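Local coordinates for Fe-regulated protein B (Neisseria meningitidis, PDB 4AIP) that is a TonB-dependent outer-membrane transporter for iron, probably taking up iron-siderophore complexes through a plugged beta-barrel, at residues 223-235 and 715-729. Residues are numbered along the deposited sequence; the frame is centred on the assembly and turned at random.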
ATOM      1  N   GLU B 223       4.817  13.462   5.212  1.00 12.27           N
ATOM      2  CA  GLU B 223       4.891  14.892   5.573  1.00 13.20           C
ATOM      3  C   GLU B 223       3.582  15.599   5.292  1.00 14.44           C
ATOM      4  O   GLU B 223       3.039  15.501   4.198  1.00 15.18           O
ATOM      5  CB  GLU B 223       6.015  15.591   4.787  1.00 13.28           C
ATOM      6  CG  GLU B 223       7.427  15.112   5.110  1.00 12.98           C
ATOM      7  CD  GLU B 223       8.531  16.011   4.530  1.00 15.50           C
ATOM      8  OE1 GLU B 223       8.381  16.565   3.390  1.00 11.57           O
ATOM      9  OE2 GLU B 223       9.580  16.175   5.221  1.00 18.61           O
ATOM     10  N   LYS B 224       3.117  16.362   6.273  1.00 15.64           N
ATOM     11  CA  LYS B 224       1.921  17.183   6.095  1.00 18.14           C
ATOM     12  C   LYS B 224       2.242  18.533   5.444  1.00 16.74           C
ATOM     13  O   LYS B 224       3.408  18.838   5.239  1.00 20.00           O
ATOM     14  CB  LYS B 224       1.275  17.390   7.458  1.00 22.04           C
ATOM     15  CG  LYS B 224       0.136  16.459   7.750  1.00 24.42           C
ATOM     16  CD  LYS B 224       0.416  15.001   7.583  1.00 26.61           C
ATOM     17  CE  LYS B 224      -0.795  14.340   6.895  1.00 33.02           C
ATOM     18  NZ  LYS B 224      -0.525  12.959   6.397  1.00 38.69           N
ATOM     19  N   ASP B 225       1.201  19.305   5.090  1.00 15.55           N
ATOM     20  CA  ASP B 225       1.332  20.721   4.783  1.00 16.82           C
ATOM     21  C   ASP B 225       2.217  21.396   5.843  1.00 19.78           C
ATOM     22  O   ASP B 225       1.951  21.234   7.075  1.00 16.47           O
ATOM     23  CB  ASP B 225      -0.032  21.405   4.749  1.00 13.11           C
ATOM     24  CG  ASP B 225      -0.800  21.043   3.512  1.00 15.00           C
ATOM     25  OD1 ASP B 225      -0.232  20.371   2.606  1.00  9.68           O
ATOM     26  OD2 ASP B 225      -1.971  21.448   3.401  1.00 17.06           O
ATOM     27  N   TYR B 226       3.272  22.091   5.386  1.00 24.81           N
ATOM     28  CA  TYR B 226       4.177  22.742   6.305  1.00 28.58           C
ATOM     29  C   TYR B 226       3.733  24.157   6.627  1.00 29.42           C
ATOM     30  O   TYR B 226       3.142  24.848   5.795  1.00 29.30           O
ATOM     31  CB  TYR B 226       5.629  22.724   5.786  1.00 29.91           C
ATOM     32  CG  TYR B 226       5.914  23.670   4.650  1.00 30.57           C
ATOM     33  CD1 TYR B 226       5.725  23.277   3.330  1.00 29.42           C
ATOM     34  CD2 TYR B 226       6.380  24.966   4.902  1.00 32.18           C
ATOM     35  CE1 TYR B 226       5.992  24.118   2.281  1.00 28.99           C
ATOM     36  CE2 TYR B 226       6.652  25.846   3.840  1.00 30.84           C
ATOM     37  CZ  TYR B 226       6.452  25.402   2.526  1.00 29.55           C
ATOM     38  OH  TYR B 226       6.673  26.244   1.470  1.00 28.69           O
ATOM     39  N   GLU B 227       4.032  24.561   7.855  1.00 30.05           N
ATOM     40  CA  GLU B 227       3.759  25.898   8.331  1.00 31.63           C
ATOM     41  C   GLU B 227       4.965  26.791   8.001  1.00 31.37           C
ATOM     42  O   GLU B 227       6.085  26.485   8.378  1.00 30.98           O
ATOM     43  CB  GLU B 227       3.516  25.833   9.826  1.00 32.16           C
ATOM     44  CG  GLU B 227       3.120  27.121  10.499  1.00 36.46           C
ATOM     45  CD  GLU B 227       2.647  26.889  11.934  1.00 40.82           C
ATOM     46  OE1 GLU B 227       1.886  25.920  12.165  1.00 39.60           O
ATOM     47  OE2 GLU B 227       3.034  27.694  12.814  1.00 41.72           O
ATOM     48  N   ALA B 228       4.745  27.877   7.267  1.00 31.93           N
ATOM     49  CA  ALA B 228       5.818  28.860   7.028  1.00 33.55           C
ATOM     50  C   ALA B 228       6.092  29.692   8.287  1.00 36.33           C
ATOM     51  O   ALA B 228       5.373  29.583   9.291  1.00 34.43           O
ATOM     52  CB  ALA B 228       5.470  29.734   5.894  1.00 31.60           C
ATOM     53  N   GLY B 229       7.139  30.503   8.237  1.00 42.82           N
ATOM     54  CA  GLY B 229       7.493  31.362   9.345  1.00 48.48           C
ATOM     55  C   GLY B 229       6.418  32.382   9.676  1.00 51.06           C
ATOM     56  O   GLY B 229       5.401  32.538   8.985  1.00 52.13           O
ATOM     57  N   LYS B 230       6.668  33.108  10.745  1.00 52.10           N
ATOM     58  CA  LYS B 230       5.687  34.011  11.319  1.00 52.46           C
ATOM     59  C   LYS B 230       5.226  35.194  10.453  1.00 51.20           C
ATOM     60  O   LYS B 230       6.027  35.985   9.973  1.00 50.82           O
ATOM     61  CB  LYS B 230       6.220  34.514  12.628  1.00 53.17           C
ATOM     62  CG  LYS B 230       5.311  35.465  13.277  1.00 56.57           C
ATOM     63  CD  LYS B 230       6.083  36.253  14.232  1.00 61.21           C
ATOM     64  CE  LYS B 230       5.180  36.604  15.341  1.00 63.70           C
ATOM     65  NZ  LYS B 230       5.747  37.788  15.977  1.00 64.35           N
ATOM     66  N   GLY B 231       3.919  35.300  10.284  1.00 50.18           N
ATOM     67  CA  GLY B 231       3.341  36.315   9.437  1.00 49.00           C
ATOM     68  C   GLY B 231       2.728  35.753   8.178  1.00 48.42           C
ATOM     69  O   GLY B 231       1.923  36.426   7.556  1.00 48.49           O
ATOM     70  N   PHE B 232       3.107  34.530   7.800  1.00 47.59           N
ATOM     71  CA  PHE B 232       2.513  33.865   6.650  1.00 46.63           C
ATOM     72  C   PHE B 232       1.071  33.500   6.915  1.00 46.83           C
ATOM     73  O   PHE B 232       0.716  32.978   7.964  1.00 45.96           O
ATOM     74  CB  PHE B 232       3.296  32.614   6.198  1.00 46.19           C
ATOM     75  CG  PHE B 232       2.637  31.867   5.052  1.00 43.20           C
ATOM     76  CD1 PHE B 232       2.713  32.360   3.744  1.00 40.20           C
ATOM     77  CD2 PHE B 232       1.915  30.694   5.281  1.00 40.66           C
ATOM     78  CE1 PHE B 232       2.097  31.704   2.680  1.00 39.60           C
ATOM     79  CE2 PHE B 232       1.282  30.041   4.225  1.00 40.34           C
ATOM     80  CZ  PHE B 232       1.378  30.549   2.913  1.00 40.37           C
ATOM     81  N   ARG B 233       0.253  33.762   5.918  1.00 47.63           N
ATOM     82  CA  ARG B 233      -1.153  33.542   6.017  1.00 49.30           C
ATOM     83  C   ARG B 233      -1.616  33.064   4.641  1.00 48.30           C
ATOM     84  O   ARG B 233      -1.237  33.611   3.602  1.00 48.10           O
ATOM     85  CB  ARG B 233      -1.775  34.832   6.554  1.00 50.36           C
ATOM     86  CG  ARG B 233      -3.249  35.080   6.419  1.00 56.13           C
ATOM     87  CD  ARG B 233      -3.518  36.461   7.079  1.00 65.26           C
ATOM     88  NE  ARG B 233      -4.589  37.272   6.465  1.00 70.78           N
ATOM     89  CZ  ARG B 233      -4.455  38.093   5.411  1.00 73.67           C
ATOM     90  NH1 ARG B 233      -3.287  38.234   4.777  1.00 75.12           N
ATOM     91  NH2 ARG B 233      -5.514  38.770   4.973  1.00 73.91           N
ATOM     92  N   ASN B 234      -2.396  31.993   4.643  1.00 46.92           N
ATOM     93  CA  ASN B 234      -2.582  31.233   3.427  1.00 45.00           C
ATOM     94  C   ASN B 234      -3.837  31.395   2.597  1.00 47.83           C
ATOM     95  O   ASN B 234      -3.969  30.637   1.640  1.00 51.54           O
ATOM     96  CB  ASN B 234      -2.360  29.716   3.640  1.00 37.41           C
ATOM     97  CG  ASN B 234      -3.481  29.048   4.446  1.00 28.23           C
ATOM     98  OD1 ASN B 234      -4.602  29.547   4.536  1.00 23.29           O
ATOM     99  ND2 ASN B 234      -3.170  27.917   5.054  1.00 20.93           N
ATOM    100  N   VAL B 235      -4.761  32.292   2.925  1.00 47.78           N
ATOM    101  CA  VAL B 235      -5.943  32.511   2.035  1.00 45.71           C
ATOM    102  C   VAL B 235      -7.228  31.875   2.556  1.00 50.71           C
ATOM    103  O   VAL B 235      -8.340  32.257   2.169  1.00 53.05           O
ATOM    104  CB  VAL B 235      -5.702  32.106   0.517  1.00 39.43           C
ATOM    105  CG1 VAL B 235      -6.211  30.674   0.183  1.00 30.40           C
ATOM    106  CG2 VAL B 235      -6.354  33.110  -0.398  1.00 31.53           C
ATOM    107  N   PHE B 715       9.850  34.001   8.543  1.00 15.51           N
ATOM    108  CA  PHE B 715       9.064  34.034   7.316  1.00 14.85           C
ATOM    109  C   PHE B 715       9.919  34.529   6.151  1.00 15.67           C
ATOM    110  O   PHE B 715      10.336  35.696   6.132  1.00 17.14           O
ATOM    111  CB  PHE B 715       7.829  34.943   7.491  1.00 13.91           C
ATOM    112  CG  PHE B 715       6.944  35.047   6.246  1.00 17.59           C
ATOM    113  CD1 PHE B 715       6.910  34.016   5.288  1.00 16.87           C
ATOM    114  CD2 PHE B 715       6.091  36.152   6.055  1.00 18.17           C
ATOM    115  CE1 PHE B 715       6.090  34.101   4.156  1.00 16.84           C
ATOM    116  CE2 PHE B 715       5.294  36.256   4.887  1.00 16.04           C
ATOM    117  CZ  PHE B 715       5.288  35.218   3.963  1.00 19.10           C
ATOM    118  N   TYR B 716      10.163  33.679   5.155  1.00 16.05           N
ATOM    119  CA  TYR B 716      11.009  34.077   4.047  1.00 15.87           C
ATOM    120  C   TYR B 716      10.764  33.221   2.869  1.00 17.30           C
ATOM    121  O   TYR B 716      10.258  32.082   3.049  1.00 17.31           O
ATOM    122  CB  TYR B 716      12.497  33.984   4.422  1.00 15.55           C
ATOM    123  CG  TYR B 716      12.984  32.560   4.572  1.00 15.85           C
ATOM    124  CD1 TYR B 716      12.778  31.851   5.772  1.00 10.72           C
ATOM    125  CD2 TYR B 716      13.615  31.871   3.470  1.00 12.63           C
ATOM    126  CE1 TYR B 716      13.259  30.503   5.903  1.00 14.60           C
ATOM    127  CE2 TYR B 716      14.049  30.512   3.587  1.00  8.61           C
ATOM    128  CZ  TYR B 716      13.891  29.851   4.791  1.00 11.74           C
ATOM    129  OH  TYR B 716      14.303  28.534   4.922  1.00 15.32           O
ATOM    130  N   TYR B 717      11.170  33.753   1.690  1.00 16.85           N
ATOM    131  CA  TYR B 717      11.288  33.022   0.401  1.00 17.64           C
ATOM    132  C   TYR B 717      12.727  32.799  -0.005  1.00 18.07           C
ATOM    133  O   TYR B 717      13.488  33.735  -0.104  1.00 19.02           O
ATOM    134  CB  TYR B 717      10.555  33.739  -0.751  1.00 15.53           C
ATOM    135  CG  TYR B 717       9.072  33.819  -0.463  1.00 22.00           C
ATOM    136  CD1 TYR B 717       8.189  32.752  -0.812  1.00 15.92           C
ATOM    137  CD2 TYR B 717       8.541  34.929   0.229  1.00 22.26           C
ATOM    138  CE1 TYR B 717       6.851  32.836  -0.547  1.00 16.38           C
ATOM    139  CE2 TYR B 717       7.191  35.013   0.498  1.00 23.59           C
ATOM    140  CZ  TYR B 717       6.350  33.961   0.122  1.00 24.43           C
ATOM    141  OH  TYR B 717       5.004  34.056   0.427  1.00 24.48           O
ATOM    142  N   PRO B 718      13.107  31.540  -0.283  1.00 19.39           N
ATOM    143  CA  PRO B 718      14.465  31.318  -0.800  1.00 17.87           C
ATOM    144  C   PRO B 718      14.589  31.900  -2.178  1.00 16.94           C
ATOM    145  O   PRO B 718      13.587  32.142  -2.863  1.00 15.74           O
ATOM    146  CB  PRO B 718      14.571  29.767  -0.894  1.00 17.73           C
ATOM    147  CG  PRO B 718      13.552  29.265   0.083  1.00 17.17           C
ATOM    148  CD  PRO B 718      12.395  30.261  -0.082  1.00 18.18           C
ATOM    149  N   HIS B 719      15.837  32.049  -2.595  1.00 18.30           N
ATOM    150  CA  HIS B 719      16.186  32.693  -3.860  1.00 18.87           C
ATOM    151  C   HIS B 719      16.107  31.877  -5.164  1.00 19.10           C
ATOM    152  O   HIS B 719      15.792  32.450  -6.212  1.00 20.77           O
ATOM    153  CB  HIS B 719      17.477  33.505  -3.709  1.00 17.31           C
ATOM    154  CG  HIS B 719      17.275  34.727  -2.867  1.00 19.85           C
ATOM    155  ND1 HIS B 719      18.309  35.534  -2.448  1.00 20.50           N
ATOM    156  CD2 HIS B 719      16.150  35.235  -2.305  1.00 20.36           C
ATOM    157  CE1 HIS B 719      17.828  36.492  -1.677  1.00 20.47           C
ATOM    158  NE2 HIS B 719      16.521  36.337  -1.583  1.00 19.20           N
ATOM    159  N   SER B 720      16.326  30.569  -5.126  1.00 18.76           N
ATOM    160  CA  SER B 720      16.265  29.808  -6.381  1.00 18.01           C
ATOM    161  C   SER B 720      14.873  29.401  -6.709  1.00 17.91           C
ATOM    162  O   SER B 720      14.483  28.285  -6.493  1.00 19.91           O
ATOM    163  CB  SER B 720      17.148  28.578  -6.305  1.00 17.30           C
ATOM    164  OG  SER B 720      18.360  28.898  -5.667  1.00 15.05           O
ATOM    165  N   GLN B 721      14.108  30.303  -7.259  1.00 19.05           N
ATOM    166  CA  GLN B 721      12.736  30.000  -7.643  1.00 21.45           C
ATOM    167  C   GLN B 721      12.337  31.324  -8.226  1.00 22.83           C
ATOM    168  O   GLN B 721      13.150  32.235  -8.216  1.00 23.41           O
ATOM    169  CB  GLN B 721      11.871  29.654  -6.403  1.00 21.52           C
ATOM    170  CG  GLN B 721      11.590  30.834  -5.469  1.00 20.95           C
ATOM    171  CD  GLN B 721      11.301  30.444  -4.077  1.00 20.42           C
ATOM    172  OE1 GLN B 721      12.019  29.664  -3.493  1.00 26.05           O
ATOM    173  NE2 GLN B 721      10.243  30.992  -3.518  1.00 23.81           N
ATOM    174  N   ARG B 722      11.115  31.476  -8.730  1.00 24.09           N
ATOM    175  CA  ARG B 722      10.726  32.794  -9.184  1.00 25.07           C
ATOM    176  C   ARG B 722      10.599  33.725  -7.997  1.00 25.27           C
ATOM    177  O   ARG B 722      10.470  33.287  -6.856  1.00 25.58           O
ATOM    178  CB  ARG B 722       9.435  32.748  -9.954  1.00 25.56           C
ATOM    179  CG  ARG B 722       9.316  31.585 -10.902  1.00 27.96           C
ATOM    180  CD  ARG B 722       8.035  31.803 -11.651  1.00 33.37           C
ATOM    181  NE  ARG B 722       7.694  30.707 -12.539  1.00 35.50           N
ATOM    182  CZ  ARG B 722       8.007  30.665 -13.826  1.00 36.32           C
ATOM    183  NH1 ARG B 722       8.696  31.635 -14.386  1.00 38.90           N
ATOM    184  NH2 ARG B 722       7.632  29.637 -14.555  1.00 40.88           N
ATOM    185  N   TRP B 723      10.591  35.011  -8.297  1.00 26.60           N
ATOM    186  CA  TRP B 723      10.778  36.079  -7.324  1.00 26.63           C
ATOM    187  C   TRP B 723       9.477  36.672  -6.796  1.00 26.69           C
ATOM    188  O   TRP B 723       9.491  37.450  -5.817  1.00 27.79           O
ATOM    189  CB  TRP B 723      11.570  37.174  -8.012  1.00 26.24           C
ATOM    190  CG  TRP B 723      10.714  38.078  -8.833  1.00 26.49           C
ATOM    191  CD1 TRP B 723      10.072  37.795 -10.046  1.00 23.65           C
ATOM    192  CD2 TRP B 723      10.399  39.425  -8.511  1.00 26.74           C
ATOM    193  NE1 TRP B 723       9.411  38.913 -10.494  1.00 26.37           N
ATOM    194  CE2 TRP B 723       9.581  39.929  -9.575  1.00 28.69           C
ATOM    195  CE3 TRP B 723      10.771  40.282  -7.454  1.00 21.77           C
ATOM    196  CZ2 TRP B 723       9.081  41.247  -9.571  1.00 28.49           C
ATOM    197  CZ3 TRP B 723      10.302  41.573  -7.449  1.00 27.45           C
ATOM    198  CH2 TRP B 723       9.452  42.062  -8.510  1.00 27.39           C
ATOM    199  N   THR B 724       8.371  36.320  -7.454  1.00 27.51           N
ATOM    200  CA  THR B 724       7.024  36.733  -7.061  1.00 29.71           C
ATOM    201  C   THR B 724       6.768  35.890  -5.809  1.00 30.92           C
ATOM    202  O   THR B 724       7.639  35.126  -5.437  1.00 34.54           O
ATOM    203  CB  THR B 724       6.049  36.464  -8.212  1.00 31.31           C
ATOM    204  OG1 THR B 724       6.356  35.176  -8.794  1.00 31.86           O
ATOM    205  CG2 THR B 724       6.194  37.572  -9.291  1.00 27.02           C
ATOM    206  N   ASN B 725       5.696  36.001  -5.056  1.00 30.58           N
ATOM    207  CA  ASN B 725       5.898  35.315  -3.744  1.00 29.53           C
ATOM    208  C   ASN B 725       5.431  33.854  -3.653  1.00 28.80           C
ATOM    209  O   ASN B 725       4.397  33.565  -3.081  1.00 29.14           O
ATOM    210  CB  ASN B 725       5.496  36.165  -2.537  1.00 29.44           C
ATOM    211  CG  ASN B 725       6.516  37.287  -2.220  1.00 30.10           C
ATOM    212  OD1 ASN B 725       6.124  38.427  -2.028  1.00 22.38           O
ATOM    213  ND2 ASN B 725       7.814  36.953  -2.152  1.00 32.68           N
ATOM    214  N   THR B 726       6.252  32.946  -4.195  1.00 26.54           N
ATOM    215  CA  THR B 726       5.818  31.602  -4.521  1.00 23.62           C
ATOM    216  C   THR B 726       5.687  30.636  -3.343  1.00 23.84           C
ATOM    217  O   THR B 726       4.581  30.301  -2.979  1.00 23.28           O
ATOM    218  CB  THR B 726       6.706  30.944  -5.571  1.00 21.99           C
ATOM    219  OG1 THR B 726       7.970  30.600  -4.984  1.00 18.91           O
ATOM    220  CG2 THR B 726       6.862  31.835  -6.737  1.00 21.34           C
ATOM    221  N   LEU B 727       6.804  30.139  -2.806  1.00 22.83           N
ATOM    222  CA  LEU B 727       6.735  29.158  -1.732  1.00 21.65           C
ATOM    223  C   LEU B 727       7.752  29.443  -0.650  1.00 20.44           C
ATOM    224  O   LEU B 727       8.946  29.366  -0.886  1.00 20.81           O
ATOM    225  CB  LEU B 727       6.909  27.709  -2.257  1.00 21.53           C
ATOM    226  CG  LEU B 727       5.849  27.125  -3.182  1.00 21.23           C
ATOM    227  CD1 LEU B 727       6.311  25.794  -3.685  1.00 23.26           C
ATOM    228  CD2 LEU B 727       4.563  26.975  -2.468  1.00 21.00           C
ATOM    229  N   PRO B 728       7.276  29.739   0.561  1.00 20.20           N
ATOM    230  CA  PRO B 728       8.205  30.188   1.597  1.00 20.15           C
ATOM    231  C   PRO B 728       9.018  29.051   2.172  1.00 20.38           C
ATOM    232  O   PRO B 728       8.704  27.890   1.969  1.00 20.55           O
ATOM    233  CB  PRO B 728       7.280  30.800   2.676  1.00 20.17           C
ATOM    234  CG  PRO B 728       5.956  30.202   2.462  1.00 19.93           C
ATOM    235  CD  PRO B 728       5.879  29.670   1.031  1.00 18.96           C
ATOM    236  N   GLY B 729      10.081  29.399   2.891  1.00 20.48           N
ATOM    237  CA  GLY B 729      10.851  28.415   3.685  1.00 17.47           C
ATOM    238  C   GLY B 729      10.006  27.808   4.800  1.00 18.05           C
ATOM    239  O   GLY B 729       8.954  28.362   5.200  1.00 17.30           O
TER
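One hydrogen bond joins the segments: the Y226 hydroxyl, OH, donates to P728 O at 2.7 Å. The C=O...donor angle is 145°, with the donor close to the carbonyl plane. Having CG between the backbone N and the carbonyl carbon directs the Y226 ring at 715-729, and G729 O also lies near the plane of that ring, at its edge.

Apolar contacts centre on F232 and F715. F232 CB sits over one face of the F715 ring, 3.9 Å from its centroid and 17° off the normal, a CH-pi contact; the two rings themselves meet obliquely, planes at 64°. P728 CG touches A228 CB at 3.5 Å. It also lies over the rim of one face of the F232 ring, with F232 CD1 4.1 Å away.

Backbone atoms line F715. A type II turn from G229 to F232, closed by F232 N to G229 O, runs alongside it, and K230 O lies 3.2 Å from F715 CB. G229 CA comes within 3.6 Å of F715 N.

The segments lie in the loops linking strands 212-223 to 246-259 and 702-709 to 733-741, probably extracellular by the usual topology of TonB-dependent barrels. Beyond the one hydrogen bond, the contacts are van der Waals, including carbonyl oxygens against carbon; the side-chain contacts are largely apolar, consistent with Y226 being anchored at its hydroxyl end.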